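Local coordinates for putative uncharacterized protein (Xanthomonas campestris pv. campestris, PDB 3RQA) that is of unknown function but forms a tetrameric PilZ domain assembly through a helical bundle and may act as an atypical cyclic di-GMP receptor, at residues D15-A20 / W158-P163; A31-T36 / G125-Q130. All coordinates share one frame; numbering follows the deposited sequence.

How the contacts relate
Both contacts belong to one six-stranded antiparallel barrel, met from different directions. Contact 1 lays helix 12-19 on the outer side of strand 155-161 through side chains of the helix, with no backbone-to-backbone hydrogen bond between the two segments, whereas contact 2 joins strands 24-34 and 124-129 by backbone hydrogen bonds and closes the ring of strands. Each is partly buried: contact 1 runs from a buried apolar centre to an outer ion pair, while contact 2 has an apolar face inside the barrel and a more open face at His34. They meet in the interior, where Leu159 CD1 packs 3.6 Å from Phe33 CE2. Both segments of contact 2 lie within the loop closed by contact 1.

Contact 1 of 2, residues D15-A20 / W158-P163; sequences DTELFA and WLRFAP
Leu18 spreads its two methyl branches over the backbone of strand 155-161, with CD1 3.4 Å from Leu159 O. The same methyl lies 4.0 Å from Trp158 CB, at the edge of the indole, while CD2 reaches the other way along the strand and rests 3.8 Å from Arg160 CB. The leucine thus straddles the peptide between two outward-facing strand residues, whereas Leu159 points away from the helix into the barrel. Behind it, Leu18 CB sits above the centre of the Phe19 ring, and that ring approaches the indole obliquely, with Phe19 CE2 4.4 Å from Trp158 CD1.

A polar contact lies at each end of this apolar patch. Trp158 NE1 donates to Asp15 OD2 over 2.8 Å, nearly straight at 169°. The acceptor lies in the indole plane and offers its anti lone pair, while the carboxylate itself is steeply inclined to the ring. Asp15 OD2 also forms a salt bridge with Arg112 of strand 110-115, so one oxygen ties the helix to two adjacent strands. At the other end, Glu17 OE2 accepts from Arg160 NE at 3.0 Å and, weakly, from Arg160 NH2 at 3.4 Å. Glu17 reaches it with an extended chain, CG lying trans to the backbone N (chi1 -175°), whereas Arg160 bends at chi2 and chi3 to turn its NE edge to the acid. Carboxylate and guanidinium are nearly coplanar, 19° apart, but a single oxygen serves both donors.

Polar links on either side of Leu18 probably limit how far helix 12-19 can turn against the barrel: the arginine partner and the indole N-H probably stabilise Asp15 as its anion, and the outer Glu17-Arg160 pair is likely to be the more weakened by solvent.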
ATOM      1  N   ASP C  15      10.134  37.847  13.181  1.00 35.51           N
ATOM      2  CA  ASP C  15      10.771  37.624  11.884  1.00 36.77           C
ATOM      3  C   ASP C  15      12.288  37.499  12.061  1.00 37.24           C
ATOM      4  O   ASP C  15      12.937  36.654  11.436  1.00 36.59           O
ATOM      5  CB  ASP C  15      10.434  38.782  10.938  1.00 37.66           C
ATOM      6  CG  ASP C  15      10.202  38.322   9.512  1.00 39.32           C
ATOM      7  OD1 ASP C  15      11.121  38.468   8.678  1.00 40.26           O
ATOM      8  OD2 ASP C  15       9.100  37.803   9.221  1.00 37.97           O
ATOM      9  N   THR C  16      12.847  38.340  12.926  1.00 36.60           N
ATOM     10  CA  THR C  16      14.275  38.304  13.200  1.00 34.99           C
ATOM     11  C   THR C  16      14.640  36.990  13.905  1.00 34.41           C
ATOM     12  O   THR C  16      15.611  36.325  13.530  1.00 32.70           O
ATOM     13  CB  THR C  16      14.702  39.515  14.071  1.00 36.54           C
ATOM     14  OG1 THR C  16      14.641  40.711  13.279  1.00 35.10           O
ATOM     15  CG2 THR C  16      16.120  39.327  14.613  1.00 36.42           C
ATOM     16  N   GLU C  17      13.855  36.599  14.907  1.00 31.49           N
ATOM     17  CA  GLU C  17      14.147  35.362  15.621  1.00 31.37           C
ATOM     18  C   GLU C  17      14.205  34.151  14.684  1.00 29.15           C
ATOM     19  O   GLU C  17      15.119  33.341  14.752  1.00 26.03           O
ATOM     20  CB  GLU C  17      13.094  35.097  16.700  1.00 34.20           C
ATOM     21  CG  GLU C  17      13.416  33.876  17.565  1.00 38.89           C
ATOM     22  CD  GLU C  17      12.443  33.677  18.714  1.00 41.04           C
ATOM     23  OE1 GLU C  17      12.016  34.685  19.323  1.00 42.44           O
ATOM     24  OE2 GLU C  17      12.119  32.508  19.023  1.00 43.33           O
ATOM     25  N   LEU C  18      13.212  34.039  13.810  1.00 27.51           N
ATOM     26  CA  LEU C  18      13.124  32.916  12.890  1.00 26.94           C
ATOM     27  C   LEU C  18      14.058  32.930  11.685  1.00 26.42           C
ATOM     28  O   LEU C  18      14.614  31.893  11.324  1.00 26.71           O
ATOM     29  CB  LEU C  18      11.681  32.768  12.384  1.00 24.33           C
ATOM     30  CG  LEU C  18      10.589  32.453  13.417  1.00 24.36           C
ATOM     31  CD1 LEU C  18       9.246  32.323  12.704  1.00 20.87           C
ATOM     32  CD2 LEU C  18      10.929  31.174  14.175  1.00 21.61           C
ATOM     33  N   PHE C  19      14.252  34.096  11.080  1.00 26.98           N
ATOM     34  CA  PHE C  19      15.053  34.168   9.867  1.00 28.26           C
ATOM     35  C   PHE C  19      16.420  34.843   9.849  1.00 30.44           C
ATOM     36  O   PHE C  19      17.179  34.640   8.899  1.00 29.31           O
ATOM     37  CB  PHE C  19      14.191  34.775   8.768  1.00 29.22           C
ATOM     38  CG  PHE C  19      12.806  34.207   8.716  1.00 29.59           C
ATOM     39  CD1 PHE C  19      12.603  32.863   8.407  1.00 28.91           C
ATOM     40  CD2 PHE C  19      11.700  35.010   8.993  1.00 29.81           C
ATOM     41  CE1 PHE C  19      11.320  32.327   8.370  1.00 29.36           C
ATOM     42  CE2 PHE C  19      10.411  34.484   8.959  1.00 28.52           C
ATOM     43  CZ  PHE C  19      10.223  33.134   8.645  1.00 29.65           C
ATOM     44  N   ALA C  20      16.750  35.633  10.864  1.00 28.77           N
ATOM     45  CA  ALA C  20      18.043  36.304  10.852  1.00 29.73           C
ATOM     46  C   ALA C  20      19.234  35.339  10.902  1.00 30.35           C
ATOM     47  O   ALA C  20      19.257  34.392  11.697  1.00 28.97           O
ATOM     48  CB  ALA C  20      18.130  37.300  12.009  1.00 30.28           C
ATOM     49  N   TRP C 158       3.662  33.452  12.836  1.00 29.54           N
ATOM     50  CA  TRP C 158       5.092  33.202  12.864  1.00 30.17           C
ATOM     51  C   TRP C 158       5.189  32.063  13.863  1.00 29.21           C
ATOM     52  O   TRP C 158       4.882  32.233  15.042  1.00 30.99           O
ATOM     53  CB  TRP C 158       5.863  34.425  13.371  1.00 29.93           C
ATOM     54  CG  TRP C 158       6.032  35.493  12.339  1.00 30.51           C
ATOM     55  CD1 TRP C 158       7.185  35.822  11.676  1.00 31.04           C
ATOM     56  CD2 TRP C 158       5.019  36.371  11.837  1.00 30.31           C
ATOM     57  NE1 TRP C 158       6.949  36.849  10.798  1.00 31.34           N
ATOM     58  CE2 TRP C 158       5.628  37.207  10.873  1.00 30.92           C
ATOM     59  CE3 TRP C 158       3.651  36.534  12.109  1.00 30.71           C
ATOM     60  CZ2 TRP C 158       4.920  38.193  10.177  1.00 31.38           C
ATOM     61  CZ3 TRP C 158       2.944  37.518  11.416  1.00 29.32           C
ATOM     62  CH2 TRP C 158       3.582  38.334  10.461  1.00 30.53           C
ATOM     63  N   LEU C 159       5.573  30.894  13.379  1.00 28.35           N
ATOM     64  CA  LEU C 159       5.694  29.725  14.228  1.00 29.87           C
ATOM     65  C   LEU C 159       7.160  29.311  14.413  1.00 29.70           C
ATOM     66  O   LEU C 159       7.929  29.266  13.454  1.00 28.66           O
ATOM     67  CB  LEU C 159       4.917  28.548  13.628  1.00 29.24           C
ATOM     68  CG  LEU C 159       3.406  28.588  13.353  1.00 33.02           C
ATOM     69  CD1 LEU C 159       2.658  28.953  14.612  1.00 31.73           C
ATOM     70  CD2 LEU C 159       3.098  29.559  12.246  1.00 33.11           C
ATOM     71  N   ARG C 160       7.531  29.004  15.652  1.00 31.58           N
ATOM     72  CA  ARG C 160       8.885  28.558  15.959  1.00 31.55           C
ATOM     73  C   ARG C 160       8.787  27.074  16.294  1.00 30.71           C
ATOM     74  O   ARG C 160       8.051  26.698  17.212  1.00 28.92           O
ATOM     75  CB  ARG C 160       9.450  29.311  17.164  1.00 35.06           C
ATOM     76  CG  ARG C 160      10.886  28.924  17.478  1.00 39.66           C
ATOM     77  CD  ARG C 160      11.073  28.635  18.945  1.00 43.76           C
ATOM     78  NE  ARG C 160      11.036  29.843  19.764  1.00 48.12           N
ATOM     79  CZ  ARG C 160      10.283  29.983  20.853  1.00 48.74           C
ATOM     80  NH1 ARG C 160       9.497  28.992  21.247  1.00 46.58           N
ATOM     81  NH2 ARG C 160      10.332  31.109  21.555  1.00 48.49           N
ATOM     82  N   PHE C 161       9.515  26.235  15.554  1.00 27.21           N
ATOM     83  CA  PHE C 161       9.469  24.794  15.790  1.00 26.30           C
ATOM     84  C   PHE C 161      10.037  24.450  17.161  1.00 25.25           C
ATOM     85  O   PHE C 161      10.946  25.118  17.648  1.00 23.84           O
ATOM     86  CB  PHE C 161      10.263  24.006  14.719  1.00 25.14           C
ATOM     87  CG  PHE C 161       9.879  24.336  13.289  1.00 25.68           C
ATOM     88  CD1 PHE C 161       8.550  24.276  12.873  1.00 22.37           C
ATOM     89  CD2 PHE C 161      10.856  24.711  12.363  1.00 23.81           C
ATOM     90  CE1 PHE C 161       8.195  24.589  11.561  1.00 23.61           C
ATOM     91  CE2 PHE C 161      10.517  25.027  11.048  1.00 25.00           C
ATOM     92  CZ  PHE C 161       9.184  24.967  10.646  1.00 24.82           C
ATOM     93  N   ALA C 162       9.472  23.420  17.784  1.00 25.01           N
ATOM     94  CA  ALA C 162       9.974  22.950  19.068  1.00 28.30           C
ATOM     95  C   ALA C 162      11.304  22.288  18.673  1.00 29.39           C
ATOM     96  O   ALA C 162      11.490  21.945  17.506  1.00 29.53           O
ATOM     97  CB  ALA C 162       9.018  21.921  19.662  1.00 26.35           C
ATOM     98  N   PRO C 163      12.244  22.117  19.619  1.00 29.85           N
ATOM     99  CA  PRO C 163      13.521  21.491  19.249  1.00 29.41           C
ATOM    100  C   PRO C 163      13.322  20.269  18.373  1.00 28.74           C
ATOM    101  O   PRO C 163      12.551  19.378  18.715  1.00 28.55           O
ATOM    102  CB  PRO C 163      14.139  21.155  20.600  1.00 29.80           C
ATOM    103  CG  PRO C 163      13.683  22.311  21.437  1.00 31.08           C
ATOM    104  CD  PRO C 163      12.221  22.438  21.058  1.00 30.92           C
TER

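Contact 2 of 2, residues A31-T36 / G125-Q130; sequences AGFHVT and GSVLLQ
His34 O is approached by two groups of the opposite strand: Ser126 N, hydrogen-bonded at 2.8 Å, and the CA-H of Gly125, whose CA lies 3.3 Å away. The return bond, His34 N to Ser126 O, is 2.9 Å long and completes a hydrogen-bonded antiparallel pair. Gly32 and Leu128 form the next such pair, with Gly32 N to Leu128 O at 2.8 Å and Leu128 N to Gly32 O at 2.6 Å, a value short enough to be treated with caution. Further CA-H...O contacts from Ala31, Phe33 and Val127 supplement these bonds.

Ala31, Phe33, Val127 and Leu129 face the barrel interior. Phe33 has CG trans to its backbone N (chi1 172°), which carries the ring across toward the Ser126-Gly125 backbone, where Phe33 CE2 lies 3.9 Å from Gly125 CA. At the far end Ala31 CB and Leu129 CD1 are modelled 3.4 Å apart, with Leu129 near an eclipsed first torsion (chi1 -117°), so the closeness of this pair is doubtful in detail. On the outer face Leu128 CD2 touches the imidazole edge at His34 CD2, 3.9 Å away.

This pairing is the seam that closes the PilZ barrel. Strand 24-34 has strand 101-107 as its other neighbour, and strand 124-129 pairs on its far side with strand 139-150 through backbone bonds of Gly125, Val127 and Leu129. Across the interior, Phe33 and Val127 pack on residues of strand 155-161, while Ala31 and Leu129 reach Leu113 and Ile111 of strand 110-115.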
ATOM      1  N   ALA C  31       0.577  24.236   2.975  1.00 29.37           N
ATOM      2  CA  ALA C  31       0.950  24.496   4.364  1.00 30.90           C
ATOM      3  C   ALA C  31      -0.238  24.806   5.254  1.00 32.15           C
ATOM      4  O   ALA C  31      -1.254  25.332   4.795  1.00 30.15           O
ATOM      5  CB  ALA C  31       1.926  25.650   4.421  1.00 31.05           C
ATOM      6  N   GLY C  32      -0.089  24.496   6.537  1.00 31.78           N
ATOM      7  CA  GLY C  32      -1.149  24.756   7.489  1.00 32.80           C
ATOM      8  C   GLY C  32      -0.671  24.635   8.923  1.00 33.24           C
ATOM      9  O   GLY C  32       0.412  24.128   9.179  1.00 30.00           O
ATOM     10  N   PHE C  33      -1.489  25.116   9.853  1.00 33.81           N
ATOM     11  CA  PHE C  33      -1.182  25.051  11.277  1.00 35.53           C
ATOM     12  C   PHE C  33      -2.439  24.594  12.005  1.00 36.12           C
ATOM     13  O   PHE C  33      -3.538  25.053  11.704  1.00 35.85           O
ATOM     14  CB  PHE C  33      -0.728  26.426  11.789  1.00 35.81           C
ATOM     15  CG  PHE C  33      -0.574  26.502  13.287  1.00 36.69           C
ATOM     16  CD1 PHE C  33      -1.564  27.092  14.071  1.00 37.60           C
ATOM     17  CD2 PHE C  33       0.551  25.977  13.912  1.00 35.70           C
ATOM     18  CE1 PHE C  33      -1.433  27.156  15.456  1.00 37.42           C
ATOM     19  CE2 PHE C  33       0.692  26.035  15.296  1.00 35.36           C
ATOM     20  CZ  PHE C  33      -0.301  26.626  16.070  1.00 38.11           C
ATOM     21  N   HIS C  34      -2.273  23.666  12.939  1.00 36.15           N
ATOM     22  CA  HIS C  34      -3.388  23.129  13.717  1.00 36.95           C
ATOM     23  C   HIS C  34      -3.024  23.089  15.185  1.00 36.56           C
ATOM     24  O   HIS C  34      -1.941  22.637  15.537  1.00 35.33           O
ATOM     25  CB  HIS C  34      -3.730  21.714  13.249  1.00 39.04           C
ATOM     26  CG  HIS C  34      -4.673  21.668  12.091  1.00 41.66           C
ATOM     27  ND1 HIS C  34      -5.976  22.115  12.173  1.00 43.45           N
ATOM     28  CD2 HIS C  34      -4.511  21.211  10.828  1.00 41.62           C
ATOM     29  CE1 HIS C  34      -6.575  21.932  11.010  1.00 43.66           C
ATOM     30  NE2 HIS C  34      -5.706  21.386  10.176  1.00 43.70           N
ATOM     31  N   VAL C  35      -3.937  23.547  16.038  1.00 36.79           N
ATOM     32  CA  VAL C  35      -3.694  23.577  17.473  1.00 38.96           C
ATOM     33  C   VAL C  35      -3.711  22.205  18.101  1.00 41.40           C
ATOM     34  O   VAL C  35      -2.964  21.932  19.032  1.00 41.56           O
ATOM     35  CB  VAL C  35      -4.742  24.432  18.224  1.00 41.20           C
ATOM     36  CG1 VAL C  35      -4.423  24.441  19.717  1.00 41.90           C
ATOM     37  CG2 VAL C  35      -4.758  25.845  17.674  1.00 41.18           C
ATOM     38  N   THR C  36      -4.579  21.337  17.610  1.00 44.47           N
ATOM     39  CA  THR C  36      -4.652  20.006  18.200  1.00 49.85           C
ATOM     40  C   THR C  36      -3.702  19.036  17.499  1.00 54.40           C
ATOM     41  O   THR C  36      -4.077  18.286  16.590  1.00 55.27           O
ATOM     42  CB  THR C  36      -6.090  19.483  18.186  1.00 49.35           C
ATOM     43  OG1 THR C  36      -6.927  20.423  18.882  1.00 49.47           O
ATOM     44  CG2 THR C  36      -6.173  18.143  18.899  1.00 48.88           C
ATOM     45  N   GLY C 125       0.902  24.011  18.916  1.00 31.56           N
ATOM     46  CA  GLY C 125       0.274  23.158  17.923  1.00 30.92           C
ATOM     47  C   GLY C 125       1.252  22.522  16.950  1.00 28.18           C
ATOM     48  O   GLY C 125       2.410  22.286  17.270  1.00 28.46           O
ATOM     49  N   SER C 126       0.778  22.239  15.749  1.00 27.66           N
ATOM     50  CA  SER C 126       1.628  21.633  14.744  1.00 28.25           C
ATOM     51  C   SER C 126       1.517  22.269  13.379  1.00 26.88           C
ATOM     52  O   SER C 126       0.424  22.521  12.885  1.00 25.63           O
ATOM     53  CB  SER C 126       1.323  20.146  14.625  1.00 29.47           C
ATOM     54  OG  SER C 126       1.777  19.463  15.779  1.00 35.50           O
ATOM     55  N   VAL C 127       2.668  22.552  12.787  1.00 25.63           N
ATOM     56  CA  VAL C 127       2.721  23.101  11.440  1.00 25.13           C
ATOM     57  C   VAL C 127       2.609  21.878  10.524  1.00 25.79           C
ATOM     58  O   VAL C 127       3.331  20.902  10.721  1.00 26.13           O
ATOM     59  CB  VAL C 127       4.084  23.796  11.174  1.00 23.19           C
ATOM     60  CG1 VAL C 127       4.311  23.958   9.692  1.00 21.56           C
ATOM     61  CG2 VAL C 127       4.128  25.148  11.869  1.00 22.53           C
ATOM     62  N   LEU C 128       1.686  21.906   9.569  1.00 25.99           N
ATOM     63  CA  LEU C 128       1.538  20.798   8.620  1.00 27.62           C
ATOM     64  C   LEU C 128       2.047  21.282   7.272  1.00 28.19           C
ATOM     65  O   LEU C 128       1.700  22.378   6.827  1.00 26.73           O
ATOM     66  CB  LEU C 128       0.078  20.335   8.512  1.00 29.34           C
ATOM     67  CG  LEU C 128      -0.351  19.307   9.572  1.00 32.20           C
ATOM     68  CD1 LEU C 128      -0.243  19.924  10.964  1.00 34.48           C
ATOM     69  CD2 LEU C 128      -1.783  18.856   9.314  1.00 32.81           C
ATOM     70  N   LEU C 129       2.883  20.463   6.635  1.00 27.75           N
ATOM     71  CA  LEU C 129       3.493  20.814   5.362  1.00 26.57           C
ATOM     72  C   LEU C 129       3.621  19.608   4.427  1.00 26.45           C
ATOM     73  O   LEU C 129       3.928  18.503   4.877  1.00 25.11           O
ATOM     74  CB  LEU C 129       4.896  21.353   5.643  1.00 27.79           C
ATOM     75  CG  LEU C 129       5.402  22.766   5.359  1.00 32.10           C
ATOM     76  CD1 LEU C 129       4.433  23.826   5.848  1.00 30.66           C
ATOM     77  CD2 LEU C 129       6.763  22.906   6.052  1.00 31.21           C
ATOM     78  N   GLN C 130       3.394  19.817   3.133  1.00 24.20           N
ATOM     79  CA  GLN C 130       3.577  18.736   2.158  1.00 27.94           C
ATOM     80  C   GLN C 130       4.860  19.134   1.443  1.00 26.69           C
ATOM     81  O   GLN C 130       4.838  19.926   0.503  1.00 25.15           O
ATOM     82  CB  GLN C 130       2.437  18.651   1.140  1.00 27.79           C
ATOM     83  CG  GLN C 130       2.568  17.433   0.231  1.00 29.28           C
ATOM     84  CD  GLN C 130       1.530  17.397  -0.879  1.00 31.87           C
ATOM     85  OE1 GLN C 130       0.367  17.702  -0.659  1.00 29.41           O
ATOM     86  NE2 GLN C 130       1.952  17.003  -2.076  1.00 33.91           N
TER